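Local structure of Serine/threonine-protein kinase Tel1 (6SKY) at residues F1592-S1597 with G1626-A1631; A1756-N1761 with S1832-E1837; E2219-I2224 with A2259-P2264; G2532-I2537 with A2580-I2585. The protein probably phosphorylates serine and threonine residues followed by glutamine, using ATP, to activate checkpoint signalling after DNA damage. One frame throughout, in Å; residues are numbered along the deposited sequence.

Contact 1 of 4, residues F1592-S1597 with G1626-A1631; sequences FNIPPS and GGEYLA
Phe1592 and Tyr1629 meet as a T-shaped (edge-to-face) pair, a compact example of a loop packed on the first turn of a helix, with an aromatic pair at its centre. The two planes stand at 82°, with centroids 5.3 Å apart, and the rim of the tyrosine is turned to the phenylalanine face. Tyr1629 CD1 does the touching: it lies 3.8 Å from Phe1592 CE1 and sits over that side of the ring rather than over its middle. Phe1592 reaches this place because CG is anti to the backbone N (chi1 -155°), while CB is left against the start of the helix, 3.6 Å from Tyr1629 N. Trp1632, one turn further along, meets both rings and makes the pair an aromatic cluster, and the phenol OH is hydrogen-bonded to Ser1619.

Beside the rings, Ile1594 and Glu1628 pass each other at a slant, and Ile1594 CG2 rests 3.9 Å from Glu1628 CG. The other branch of the isoleucine runs on along the helix until CD1 lies 4.2 Å from Ala1631 CB. Without the ring of Phe1592, as with an alanine here, the edge of Tyr1629 would probably lose the face it packs on and a gap would be likely beside Trp1632. The segment 1592-1597 thus lies against the N-terminal turn of helix 1627-1644, with helix 2052-2070 touching Ile1594 as well. Glu1628 OE1 and Phe1592 O, 3.3 Å apart, are both acceptors and gain nothing from each other, so the attachment between these segments rests on apolar and aromatic packing, with the carboxylate at its exposed margin.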
loop_
_atom_site.group_PDB
_atom_site.type_symbol
_atom_site.label_atom_id
_atom_site.label_comp_id
_atom_site.label_asym_id
_atom_site.label_seq_id
_atom_site.Cartn_x
_atom_site.Cartn_y
_atom_site.Cartn_z
ATOM N N PHE A 1592 16.235 -21.891 -51.777
ATOM C CA PHE A 1592 17.002 -22.134 -50.567
ATOM C C PHE A 1592 16.646 -23.495 -49.988
ATOM O O PHE A 1592 15.753 -24.193 -50.469
ATOM C CB PHE A 1592 16.750 -21.016 -49.549
ATOM C CG PHE A 1592 17.868 -20.813 -48.572
ATOM C CD1 PHE A 1592 19.045 -20.233 -48.967
ATOM C CD2 PHE A 1592 17.727 -21.180 -47.253
ATOM C CE1 PHE A 1592 20.064 -20.043 -48.070
ATOM C CE2 PHE A 1592 18.742 -20.990 -46.363
ATOM C CZ PHE A 1592 19.907 -20.417 -46.770
ATOM N N ASN A 1593 17.369 -23.870 -48.939
ATOM C CA ASN A 1593 17.144 -25.145 -48.270
ATOM C C ASN A 1593 17.487 -24.947 -46.798
ATOM O O ASN A 1593 18.657 -25.027 -46.417
ATOM C CB ASN A 1593 17.985 -26.242 -48.902
ATOM C CG ASN A 1593 17.853 -27.562 -48.186
ATOM O OD1 ASN A 1593 17.005 -28.381 -48.529
ATOM N ND2 ASN A 1593 18.698 -27.782 -47.189
ATOM N N ILE A 1594 16.473 -24.691 -45.984
ATOM C CA ILE A 1594 16.697 -24.448 -44.558
ATOM C C ILE A 1594 16.821 -25.791 -43.845
ATOM O O ILE A 1594 15.979 -26.675 -44.060
ATOM C CB ILE A 1594 15.565 -23.606 -43.975
ATOM C CG1 ILE A 1594 15.679 -23.505 -42.460
ATOM C CG2 ILE A 1594 14.214 -24.159 -44.368
ATOM C CD1 ILE A 1594 14.547 -22.731 -41.831
ATOM N N PRO A 1595 17.853 -25.993 -43.027
ATOM C CA PRO A 1595 18.028 -27.287 -42.377
ATOM C C PRO A 1595 16.868 -27.584 -41.452
ATOM O O PRO A 1595 16.269 -26.665 -40.862
ATOM C CB PRO A 1595 19.336 -27.115 -41.594
ATOM C CG PRO A 1595 20.017 -25.971 -42.220
ATOM C CD PRO A 1595 18.953 -25.068 -42.726
ATOM N N PRO A 1596 16.513 -28.856 -41.288
ATOM C CA PRO A 1596 15.392 -29.195 -40.405
ATOM C C PRO A 1596 15.664 -28.796 -38.968
ATOM O O PRO A 1596 14.897 -28.040 -38.367
ATOM C CB PRO A 1596 15.274 -30.716 -40.555
ATOM C CG PRO A 1596 16.617 -31.160 -41.000
ATOM C CD PRO A 1596 17.159 -30.054 -41.846
ATOM N N SER A 1597 16.767 -29.288 -38.421
ATOM C CA SER A 1597 17.162 -28.985 -37.058
ATOM C C SER A 1597 17.952 -27.681 -37.040
ATOM O O SER A 1597 18.007 -26.947 -38.028
ATOM C CB SER A 1597 17.967 -30.139 -36.473
ATOM O OG SER A 1597 18.626 -29.741 -35.287
ATOM N N GLY A 1626 13.491 -16.466 -51.881
ATOM C CA GLY A 1626 12.526 -17.527 -51.732
ATOM C C GLY A 1626 11.854 -17.500 -50.376
ATOM O O GLY A 1626 12.100 -16.646 -49.527
ATOM N N GLY A 1627 10.974 -18.469 -50.176
ATOM C CA GLY A 1627 10.286 -18.592 -48.913
ATOM C C GLY A 1627 11.151 -19.247 -47.863
ATOM O O GLY A 1627 11.102 -18.878 -46.688
ATOM N N GLU A 1628 11.953 -20.224 -48.267
ATOM C CA GLU A 1628 12.809 -20.887 -47.298
ATOM C C GLU A 1628 13.924 -19.972 -46.823
ATOM O O GLU A 1628 14.357 -20.076 -45.671
ATOM C CB GLU A 1628 13.360 -22.177 -47.887
ATOM C CG GLU A 1628 12.411 -23.345 -47.707
ATOM C CD GLU A 1628 12.801 -24.566 -48.511
ATOM O OE1 GLU A 1628 12.599 -24.560 -49.745
ATOM O OE2 GLU A 1628 13.306 -25.537 -47.910
ATOM N N TYR A 1629 14.368 -19.036 -47.657
ATOM C CA TYR A 1629 15.343 -18.076 -47.163
ATOM C C TYR A 1629 14.718 -17.134 -46.148
ATOM O O TYR A 1629 15.363 -16.771 -45.163
ATOM C CB TYR A 1629 15.963 -17.277 -48.297
ATOM C CG TYR A 1629 16.993 -16.322 -47.769
ATOM C CD1 TYR A 1629 18.254 -16.761 -47.427
ATOM C CD2 TYR A 1629 16.693 -14.989 -47.575
ATOM C CE1 TYR A 1629 19.183 -15.902 -46.922
ATOM C CE2 TYR A 1629 17.619 -14.126 -47.071
ATOM C CZ TYR A 1629 18.862 -14.585 -46.749
ATOM O OH TYR A 1629 19.791 -13.714 -46.246
ATOM N N LEU A 1630 13.472 -16.716 -46.370
ATOM C CA LEU A 1630 12.809 -15.873 -45.384
ATOM C C LEU A 1630 12.544 -16.624 -44.092
ATOM O O LEU A 1630 12.620 -16.032 -43.015
ATOM C CB LEU A 1630 11.507 -15.319 -45.940
ATOM C CG LEU A 1630 11.666 -14.211 -46.966
ATOM C CD1 LEU A 1630 10.370 -13.481 -47.120
ATOM C CD2 LEU A 1630 12.749 -13.267 -46.551
ATOM N N ALA A 1631 12.254 -17.919 -44.166
ATOM C CA ALA A 1631 12.124 -18.700 -42.943
ATOM C C ALA A 1631 13.447 -18.780 -42.199
ATOM O O ALA A 1631 13.483 -18.658 -40.973
ATOM C CB ALA A 1631 11.605 -20.095 -43.258
#

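Contact 2 of 4, residues A1756-N1761 with S1832-E1837; sequences ALENPN and SEPAKE
Glu1758 and Ala1835 mark the closest approach of two backbones that are mostly irregular, their CA atoms 4.6 Å apart. Segment 1756-1761 leads to Asn1761, the N-cap residue of helix 1762-1771. Across from it, the chain makes a type I beta turn from Glu1833 to Lys1836 and passes directly into helix 1836-1849, so that Pro1834 and Ala1835 form the bend that faces the first segment.

Glu1758 lies alongside Pro1834, both side chains pointing the same way, and its neighbours change along its length. Its CG is 3.7 Å from Ala1835 CB, whereas OE2 has two neighbours, the first being Pro1834 CG at 3.5 Å. The second is Ser1832 OG, 3.1 Å from Glu1758 OE2, a possible hydrogen bond, although the hydroxyl proton has another acceptor within reach. The other oxygen, OE1, makes a salt bridge with Arg1755, so the carboxylate is probably steadied from its own loop. Replacing Glu1758 by an alanine would probably leave Arg1755 without its acidic mate and uncover the flank of Pro1834. Leu1757 adds an apolar contact, with CD2 3.9 Å from Ala1835 CB.

Phe1830 packs on both Glu1758 and Ala1835, and Leu1757 also touches Trp1762. With Leu1757 O accepting a hydrogen bond from Asn1838, the loop before helix 1762-1771 is tied to the beginning of helix 1836-1849 in this strand-free, mainly helical part of the chain.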
loop_
_atom_site.group_PDB
_atom_site.type_symbol
_atom_site.label_atom_id
_atom_site.label_comp_id
_atom_site.label_asym_id
_atom_site.label_seq_id
_atom_site.Cartn_x
_atom_site.Cartn_y
_atom_site.Cartn_z
ATOM N N ALA A 1756 -0.972 17.094 -57.109
ATOM C CA ALA A 1756 0.172 16.541 -57.810
ATOM C C ALA A 1756 1.044 15.712 -56.895
ATOM O O ALA A 1756 1.965 15.053 -57.375
ATOM C CB ALA A 1756 1.013 17.651 -58.437
ATOM N N LEU A 1757 0.778 15.738 -55.593
ATOM C CA LEU A 1757 1.509 14.896 -54.666
ATOM C C LEU A 1757 1.117 13.430 -54.780
ATOM O O LEU A 1757 1.805 12.578 -54.212
ATOM C CB LEU A 1757 1.284 15.390 -53.240
ATOM C CG LEU A 1757 2.357 15.042 -52.212
ATOM C CD1 LEU A 1757 3.553 15.935 -52.387
ATOM C CD2 LEU A 1757 1.806 15.167 -50.822
ATOM N N GLU A 1758 0.052 13.112 -55.511
ATOM C CA GLU A 1758 -0.464 11.754 -55.563
ATOM C C GLU A 1758 -0.063 10.989 -56.812
ATOM O O GLU A 1758 -0.349 9.791 -56.893
ATOM C CB GLU A 1758 -1.986 11.765 -55.452
ATOM C CG GLU A 1758 -2.482 12.246 -54.116
ATOM C CD GLU A 1758 -3.983 12.199 -54.005
ATOM O OE1 GLU A 1758 -4.662 12.725 -54.911
ATOM O OE2 GLU A 1758 -4.489 11.629 -53.017
ATOM N N ASN A 1759 0.579 11.633 -57.781
ATOM C CA ASN A 1759 0.945 10.630 -58.774
ATOM C C ASN A 1759 2.345 10.096 -58.494
ATOM O O ASN A 1759 3.216 10.844 -58.048
ATOM C CB ASN A 1759 0.887 11.205 -60.185
ATOM C CG ASN A 1759 1.672 12.478 -60.326
ATOM O OD1 ASN A 1759 1.791 13.246 -59.379
ATOM N ND2 ASN A 1759 2.212 12.715 -61.514
ATOM N N PRO A 1760 2.587 8.820 -58.760
ATOM C CA PRO A 1760 3.844 8.192 -58.336
ATOM C C PRO A 1760 5.093 8.750 -58.995
ATOM O O PRO A 1760 6.186 8.220 -58.784
ATOM C CB PRO A 1760 3.638 6.722 -58.716
ATOM C CG PRO A 1760 2.170 6.552 -58.771
ATOM C CD PRO A 1760 1.646 7.835 -59.310
ATOM N N ASN A 1761 4.959 9.798 -59.802
ATOM C CA ASN A 1761 6.103 10.433 -60.439
ATOM C C ASN A 1761 6.189 11.911 -60.089
ATOM O O ASN A 1761 6.698 12.708 -60.872
ATOM C CB ASN A 1761 6.052 10.250 -61.952
ATOM C CG ASN A 1761 6.315 8.826 -62.372
ATOM O OD1 ASN A 1761 5.425 8.139 -62.865
ATOM N ND2 ASN A 1761 7.544 8.375 -62.181
ATOM N N SER A 1832 -3.793 11.336 -47.272
ATOM C CA SER A 1832 -4.094 10.440 -48.378
ATOM C C SER A 1832 -3.177 9.236 -48.297
ATOM O O SER A 1832 -2.064 9.323 -47.776
ATOM C CB SER A 1832 -3.926 11.127 -49.735
ATOM O OG SER A 1832 -4.945 12.076 -49.964
ATOM N N GLU A 1833 -3.651 8.120 -48.800
ATOM C CA GLU A 1833 -2.800 6.945 -48.847
ATOM C C GLU A 1833 -1.849 6.978 -50.041
ATOM O O GLU A 1833 -0.676 6.620 -49.889
ATOM C CB GLU A 1833 -3.636 5.669 -48.869
ATOM C CG GLU A 1833 -2.819 4.444 -48.552
ATOM C CD GLU A 1833 -2.125 4.558 -47.214
ATOM O OE1 GLU A 1833 -2.747 5.088 -46.269
ATOM O OE2 GLU A 1833 -0.955 4.130 -47.108
ATOM N N PRO A 1834 -2.291 7.372 -51.242
ATOM C CA PRO A 1834 -1.338 7.475 -52.356
ATOM C C PRO A 1834 -0.336 8.607 -52.209
ATOM O O PRO A 1834 0.654 8.627 -52.951
ATOM C CB PRO A 1834 -2.245 7.697 -53.570
ATOM C CG PRO A 1834 -3.468 8.298 -53.010
ATOM C CD PRO A 1834 -3.669 7.597 -51.715
ATOM N N ALA A 1835 -0.549 9.540 -51.288
ATOM C CA ALA A 1835 0.334 10.683 -51.127
ATOM C C ALA A 1835 1.272 10.555 -49.940
ATOM O O ALA A 1835 2.078 11.455 -49.713
ATOM C CB ALA A 1835 -0.485 11.965 -50.988
ATOM N N LYS A 1836 1.195 9.466 -49.181
ATOM C CA LYS A 1836 2.022 9.342 -47.986
ATOM C C LYS A 1836 3.496 9.187 -48.338
ATOM O O LYS A 1836 4.368 9.733 -47.649
ATOM C CB LYS A 1836 1.540 8.162 -47.148
ATOM C CG LYS A 1836 2.411 7.864 -45.952
ATOM C CD LYS A 1836 1.896 6.697 -45.132
ATOM C CE LYS A 1836 2.997 6.176 -44.216
ATOM N NZ LYS A 1836 2.543 5.128 -43.263
ATOM N N GLU A 1837 3.799 8.470 -49.415
ATOM C CA GLU A 1837 5.184 8.177 -49.750
ATOM C C GLU A 1837 5.921 9.369 -50.340
ATOM O O GLU A 1837 7.152 9.395 -50.294
ATOM C CB GLU A 1837 5.247 7.000 -50.716
ATOM C CG GLU A 1837 6.582 6.303 -50.737
ATOM C CD GLU A 1837 7.031 5.868 -49.355
ATOM O OE1 GLU A 1837 6.206 5.308 -48.603
ATOM O OE2 GLU A 1837 8.212 6.094 -49.014
#

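Contact 3 of 4, residues E2219-I2224 with A2259-P2264; sequences EMISSI and ARLESP
Leu2261 projects from the loop as a forked bump, and the isoleucines of helix 2220-2232 receive its two prongs. Prong CD1 lies closest to Ile2221, 3.6 Å from the CD1 of that residue, the two side chains passing at a slant. Prong CD2 leans mainly on Ile2224, and here the side chains approach end to end. Ile2224 presents two methyl groups to it: Leu2261 CD2 is 4.0 Å from Ile2224 CD1 and equally far from its CG2, so the leucine methyl rests in the notch of the branched side chain. The fork is aimed this way because Leu2261 CG is anti to the backbone N (chi1 -159°).

The shape that makes this possible is a Schellman motif. At the C-terminal end of helix 2245-2259, Arg2260 takes positive phi, and the chain turns so that Ala2259 and Leu2261 both face helix 2220-2232. The motif here links helix 2245-2259 to the loop before the next helix, within the alpha-solenoid FAT region.

Ala2259 supplies the smaller bump. Its CB fits between two longer side chains of the helix, 4.1 Å from Met2220 SD and 4.0 Å from Ile2224 CD1. That last methyl is therefore shared, lying against the alanine as well as the leucine, while Val2256 of helix 2245-2259 also packs on both Ile2224 and Leu2261. The second subunit closes over this region: its Met2917 packs on Met2220, its Asn2921 packs on Leu2261 and donates a hydrogen bond to Ala2259 O, and its Asp2922 forms a salt bridge with Arg2260.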
loop_
_atom_site.group_PDB
_atom_site.type_symbol
_atom_site.label_atom_id
_atom_site.label_comp_id
_atom_site.label_asym_id
_atom_site.label_seq_id
_atom_site.Cartn_x
_atom_site.Cartn_y
_atom_site.Cartn_z
ATOM N N GLU A 2219 1.264 -12.298 2.719
ATOM C CA GLU A 2219 0.883 -13.296 3.715
ATOM C C GLU A 2219 2.146 -13.870 4.332
ATOM O O GLU A 2219 2.697 -14.856 3.860
ATOM C CB GLU A 2219 0.045 -14.397 3.090
ATOM C CG GLU A 2219 -0.914 -13.928 2.037
ATOM C CD GLU A 2219 -1.946 -12.987 2.581
ATOM O OE1 GLU A 2219 -2.054 -11.865 2.056
ATOM O OE2 GLU A 2219 -2.651 -13.363 3.538
ATOM N N MET A 2220 2.598 -13.262 5.421
ATOM C CA MET A 2220 3.844 -13.694 6.036
ATOM C C MET A 2220 3.667 -14.972 6.842
ATOM O O MET A 2220 4.481 -15.895 6.742
ATOM C CB MET A 2220 4.395 -12.584 6.918
ATOM C CG MET A 2220 4.768 -11.341 6.165
ATOM S SD MET A 2220 5.779 -10.252 7.163
ATOM C CE MET A 2220 6.273 -9.056 5.936
ATOM N N ILE A 2221 2.615 -15.050 7.652
ATOM C CA ILE A 2221 2.485 -16.213 8.515
ATOM C C ILE A 2221 2.133 -17.445 7.703
ATOM O O ILE A 2221 2.593 -18.545 8.012
ATOM C CB ILE A 2221 1.459 -15.951 9.628
ATOM C CG1 ILE A 2221 1.745 -14.616 10.306
ATOM C CG2 ILE A 2221 1.526 -17.033 10.661
ATOM C CD1 ILE A 2221 3.096 -14.523 10.917
ATOM N N SER A 2222 1.345 -17.288 6.643
ATOM C CA SER A 2222 1.020 -18.430 5.798
ATOM C C SER A 2222 2.261 -18.972 5.111
ATOM O O SER A 2222 2.457 -20.189 5.035
ATOM C CB SER A 2222 -0.025 -18.028 4.768
ATOM O OG SER A 2222 -1.029 -17.236 5.360
ATOM N N SER A 2223 3.118 -18.080 4.619
ATOM C CA SER A 2223 4.364 -18.494 3.993
ATOM C C SER A 2223 5.278 -19.207 4.976
ATOM O O SER A 2223 5.887 -20.229 4.639
ATOM C CB SER A 2223 5.059 -17.279 3.405
ATOM O OG SER A 2223 6.442 -17.503 3.276
ATOM N N ILE A 2224 5.391 -18.689 6.197
ATOM C CA ILE A 2224 6.246 -19.326 7.193
ATOM C C ILE A 2224 5.719 -20.707 7.556
ATOM O O ILE A 2224 6.489 -21.664 7.683
ATOM C CB ILE A 2224 6.380 -18.421 8.425
ATOM C CG1 ILE A 2224 7.110 -17.141 8.054
ATOM C CG2 ILE A 2224 7.112 -19.127 9.517
ATOM C CD1 ILE A 2224 7.021 -16.081 9.095
ATOM N N ALA A 2259 9.177 -11.174 10.420
ATOM C CA ALA A 2259 7.844 -11.116 11.000
ATOM C C ALA A 2259 7.850 -11.069 12.517
ATOM O O ALA A 2259 6.780 -10.952 13.113
ATOM C CB ALA A 2259 7.018 -12.312 10.540
ATOM N N ARG A 2260 9.018 -11.150 13.150
ATOM C CA ARG A 2260 9.150 -11.146 14.605
ATOM C C ARG A 2260 8.363 -12.275 15.244
ATOM O O ARG A 2260 7.912 -12.161 16.379
ATOM C CB ARG A 2260 8.718 -9.816 15.209
ATOM C CG ARG A 2260 9.414 -8.619 14.654
ATOM C CD ARG A 2260 10.848 -8.637 15.019
ATOM N NE ARG A 2260 11.508 -7.408 14.618
ATOM C CZ ARG A 2260 11.725 -6.389 15.437
ATOM N NH1 ARG A 2260 12.334 -5.300 14.996
ATOM N NH2 ARG A 2260 11.335 -6.464 16.697
ATOM N N LEU A 2261 8.198 -13.376 14.523
ATOM C CA LEU A 2261 7.317 -14.438 14.973
ATOM C C LEU A 2261 7.881 -15.202 16.154
ATOM O O LEU A 2261 7.125 -15.878 16.851
ATOM C CB LEU A 2261 7.043 -15.391 13.820
ATOM C CG LEU A 2261 5.804 -16.256 13.930
ATOM C CD1 LEU A 2261 4.608 -15.370 14.090
ATOM C CD2 LEU A 2261 5.673 -17.090 12.702
ATOM N N GLU A 2262 9.183 -15.123 16.392
ATOM C CA GLU A 2262 9.806 -15.795 17.518
ATOM C C GLU A 2262 10.902 -14.907 18.070
ATOM O O GLU A 2262 11.363 -13.976 17.410
ATOM C CB GLU A 2262 10.383 -17.151 17.126
ATOM C CG GLU A 2262 9.332 -18.144 16.703
ATOM C CD GLU A 2262 9.917 -19.392 16.113
ATOM O OE1 GLU A 2262 11.102 -19.662 16.374
ATOM O OE2 GLU A 2262 9.193 -20.098 15.384
ATOM N N SER A 2263 11.314 -15.200 19.290
ATOM C CA SER A 2263 12.337 -14.391 19.920
ATOM C C SER A 2263 13.683 -14.656 19.258
ATOM O O SER A 2263 13.970 -15.789 18.874
ATOM C CB SER A 2263 12.424 -14.696 21.408
ATOM O OG SER A 2263 13.143 -15.890 21.633
ATOM N N PRO A 2264 14.533 -13.643 19.134
ATOM C CA PRO A 2264 15.816 -13.823 18.445
ATOM C C PRO A 2264 16.745 -14.845 19.077
ATOM O O PRO A 2264 17.814 -15.122 18.534
ATOM C CB PRO A 2264 16.427 -12.422 18.499
ATOM C CG PRO A 2264 15.709 -11.728 19.558
ATOM C CD PRO A 2264 14.331 -12.246 19.527
#

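Contact 4 of 4, residues G2532-I2537 with A2580-I2585; sequences GQKVPI and APEMAI
Lys2534 and Glu2582 cross at about a right angle on the face of the antiparallel pair that carries Lys2534. From CB the lysine runs fully extended, with CG anti to the backbone N (chi1 -170°), and it passes the carboxylate atom by atom. CG lies 3.5 Å from Glu2582 OE1, CD is slightly nearer to that oxygen, and CE comes nearest, 3.2 Å from Glu2582 OE1. NZ has by then moved past: its salt bridge to Glu2582 OE1 is long at 3.8 Å, so the acid lies against the lysine's methylene chain more than its ammonium group.

Beneath them, Val2535 and Met2583 form a hydrogen-bonded pair. The bond from Met2583 N to Val2535 O is 2.8 Å with an angle of 159° at the hydrogen, while the return bond from Val2535 N to Met2583 O is more bent, at 134°. On the face that carries Val2535 and Met2583, Val2535 CG2 touches Ile2585 CD1 at 3.9 Å.

Strand 2534-2536 is an outermost strand, within this chain, of the antiparallel sheet of the kinase N-lobe. Strand 2576-2585 separates it from strand 2593-2599, on which Met2583 also packs.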
loop_
_atom_site.group_PDB
_atom_site.type_symbol
_atom_site.label_atom_id
_atom_site.label_comp_id
_atom_site.label_asym_id
_atom_site.label_seq_id
_atom_site.Cartn_x
_atom_site.Cartn_y
_atom_site.Cartn_z
ATOM N N GLY A 2532 46.590 30.238 -20.942
ATOM C CA GLY A 2532 45.865 30.225 -22.193
ATOM C C GLY A 2532 46.680 29.785 -23.386
ATOM O O GLY A 2532 46.098 29.507 -24.440
ATOM N N GLN A 2533 48.002 29.708 -23.258
ATOM C CA GLN A 2533 48.865 29.347 -24.375
ATOM C C GLN A 2533 48.900 27.843 -24.585
ATOM O O GLN A 2533 48.037 27.120 -24.082
ATOM C CB GLN A 2533 50.281 29.875 -24.153
ATOM C CG GLN A 2533 50.346 31.373 -23.952
ATOM C CD GLN A 2533 49.696 32.144 -25.076
ATOM O OE1 GLN A 2533 48.885 33.038 -24.843
ATOM N NE2 GLN A 2533 50.052 31.805 -26.308
ATOM N N LYS A 2534 49.873 27.368 -25.362
ATOM C CA LYS A 2534 50.049 25.935 -25.590
ATOM C C LYS A 2534 51.543 25.696 -25.816
ATOM O O LYS A 2534 52.035 25.790 -26.940
ATOM C CB LYS A 2534 49.213 25.456 -26.763
ATOM C CG LYS A 2534 49.168 23.959 -26.908
ATOM C CD LYS A 2534 48.267 23.549 -28.048
ATOM C CE LYS A 2534 48.266 22.044 -28.225
ATOM N NZ LYS A 2534 47.536 21.634 -29.455
ATOM N N VAL A 2535 52.244 25.359 -24.739
ATOM C CA VAL A 2535 53.705 25.340 -24.738
ATOM C C VAL A 2535 54.215 23.935 -25.027
ATOM O O VAL A 2535 53.699 22.971 -24.457
ATOM C CB VAL A 2535 54.255 25.834 -23.395
ATOM C CG1 VAL A 2535 55.750 26.023 -23.475
ATOM C CG2 VAL A 2535 53.578 27.117 -23.000
ATOM N N PRO A 2536 55.218 23.760 -25.886
ATOM C CA PRO A 2536 55.838 22.437 -26.015
ATOM C C PRO A 2536 56.639 22.121 -24.763
ATOM O O PRO A 2536 57.428 22.942 -24.295
ATOM C CB PRO A 2536 56.743 22.590 -27.240
ATOM C CG PRO A 2536 57.077 24.027 -27.256
ATOM C CD PRO A 2536 55.846 24.743 -26.781
ATOM N N ILE A 2537 56.432 20.929 -24.215
ATOM C CA ILE A 2537 57.069 20.572 -22.943
ATOM C C ILE A 2537 58.429 19.991 -23.306
ATOM O O ILE A 2537 58.673 18.785 -23.276
ATOM C CB ILE A 2537 56.196 19.622 -22.107
ATOM C CG1 ILE A 2537 56.945 19.127 -20.873
ATOM C CG2 ILE A 2537 55.662 18.465 -22.942
ATOM C CD1 ILE A 2537 56.202 18.080 -20.108
ATOM N N ALA A 2580 52.279 13.586 -26.120
ATOM C CA ALA A 2580 52.150 14.618 -27.129
ATOM C C ALA A 2580 53.153 15.731 -26.840
ATOM O O ALA A 2580 53.441 16.030 -25.680
ATOM C CB ALA A 2580 50.732 15.175 -27.154
ATOM N N PRO A 2581 53.714 16.351 -27.880
ATOM C CA PRO A 2581 54.822 17.286 -27.654
ATOM C C PRO A 2581 54.441 18.524 -26.870
ATOM O O PRO A 2581 55.307 19.104 -26.206
ATOM C CB PRO A 2581 55.267 17.640 -29.077
ATOM C CG PRO A 2581 54.804 16.496 -29.907
ATOM C CD PRO A 2581 53.513 16.074 -29.309
ATOM N N GLU A 2582 53.186 18.953 -26.918
ATOM C CA GLU A 2582 52.780 20.197 -26.286
ATOM C C GLU A 2582 51.839 19.942 -25.118
ATOM O O GLU A 2582 51.283 18.853 -24.955
ATOM C CB GLU A 2582 52.107 21.128 -27.298
ATOM C CG GLU A 2582 53.060 21.702 -28.327
ATOM C CD GLU A 2582 52.412 22.758 -29.198
ATOM O OE1 GLU A 2582 51.200 22.644 -29.471
ATOM O OE2 GLU A 2582 53.114 23.707 -29.604
ATOM N N MET A 2583 51.675 20.973 -24.297
ATOM C CA MET A 2583 50.754 20.950 -23.178
ATOM C C MET A 2583 50.062 22.297 -23.092
ATOM O O MET A 2583 50.698 23.341 -23.252
ATOM C CB MET A 2583 51.467 20.633 -21.865
ATOM C CG MET A 2583 52.432 21.680 -21.393
ATOM S SD MET A 2583 53.219 21.173 -19.867
ATOM C CE MET A 2583 54.247 22.586 -19.540
ATOM N N ALA A 2584 48.756 22.263 -22.863
ATOM C CA ALA A 2584 47.991 23.480 -22.689
ATOM C C ALA A 2584 48.129 23.986 -21.261
ATOM O O ALA A 2584 48.641 23.301 -20.377
ATOM C CB ALA A 2584 46.526 23.245 -23.030
ATOM N N ILE A 2585 47.663 25.206 -21.035
ATOM C CA ILE A 2585 47.734 25.837 -19.725
ATOM C C ILE A 2585 46.428 26.571 -19.475
ATOM O O ILE A 2585 45.861 27.174 -20.391
ATOM C CB ILE A 2585 48.940 26.788 -19.629
ATOM C CG1 ILE A 2585 50.232 25.984 -19.732
ATOM C CG2 ILE A 2585 48.916 27.552 -18.334
ATOM C CD1 ILE A 2585 51.462 26.804 -19.689
#

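Overall arrangement
Followed from the N terminus, the four contacts come strictly in series, and none nests in or crosses another. Contact 1 closes a loop of 28 residues, half of them helical, and contact 2 a longer one of 70 residues, mainly helix; their centres are 36 Å apart. Contact 3 closes 34 residues within the FAT region, at a surface shared with the second subunit. Contact 4 alone joins strands, bringing an edge strand of the kinase sheet beside its neighbour, with 42 residues between the segments. Its centre is about 62 Å from that of contact 1 and 69 Å from that of contact 3, each across the chain's centre. Three loop-to-helix contacts in the helical part thus precede the strand pairing of the kinase sheet.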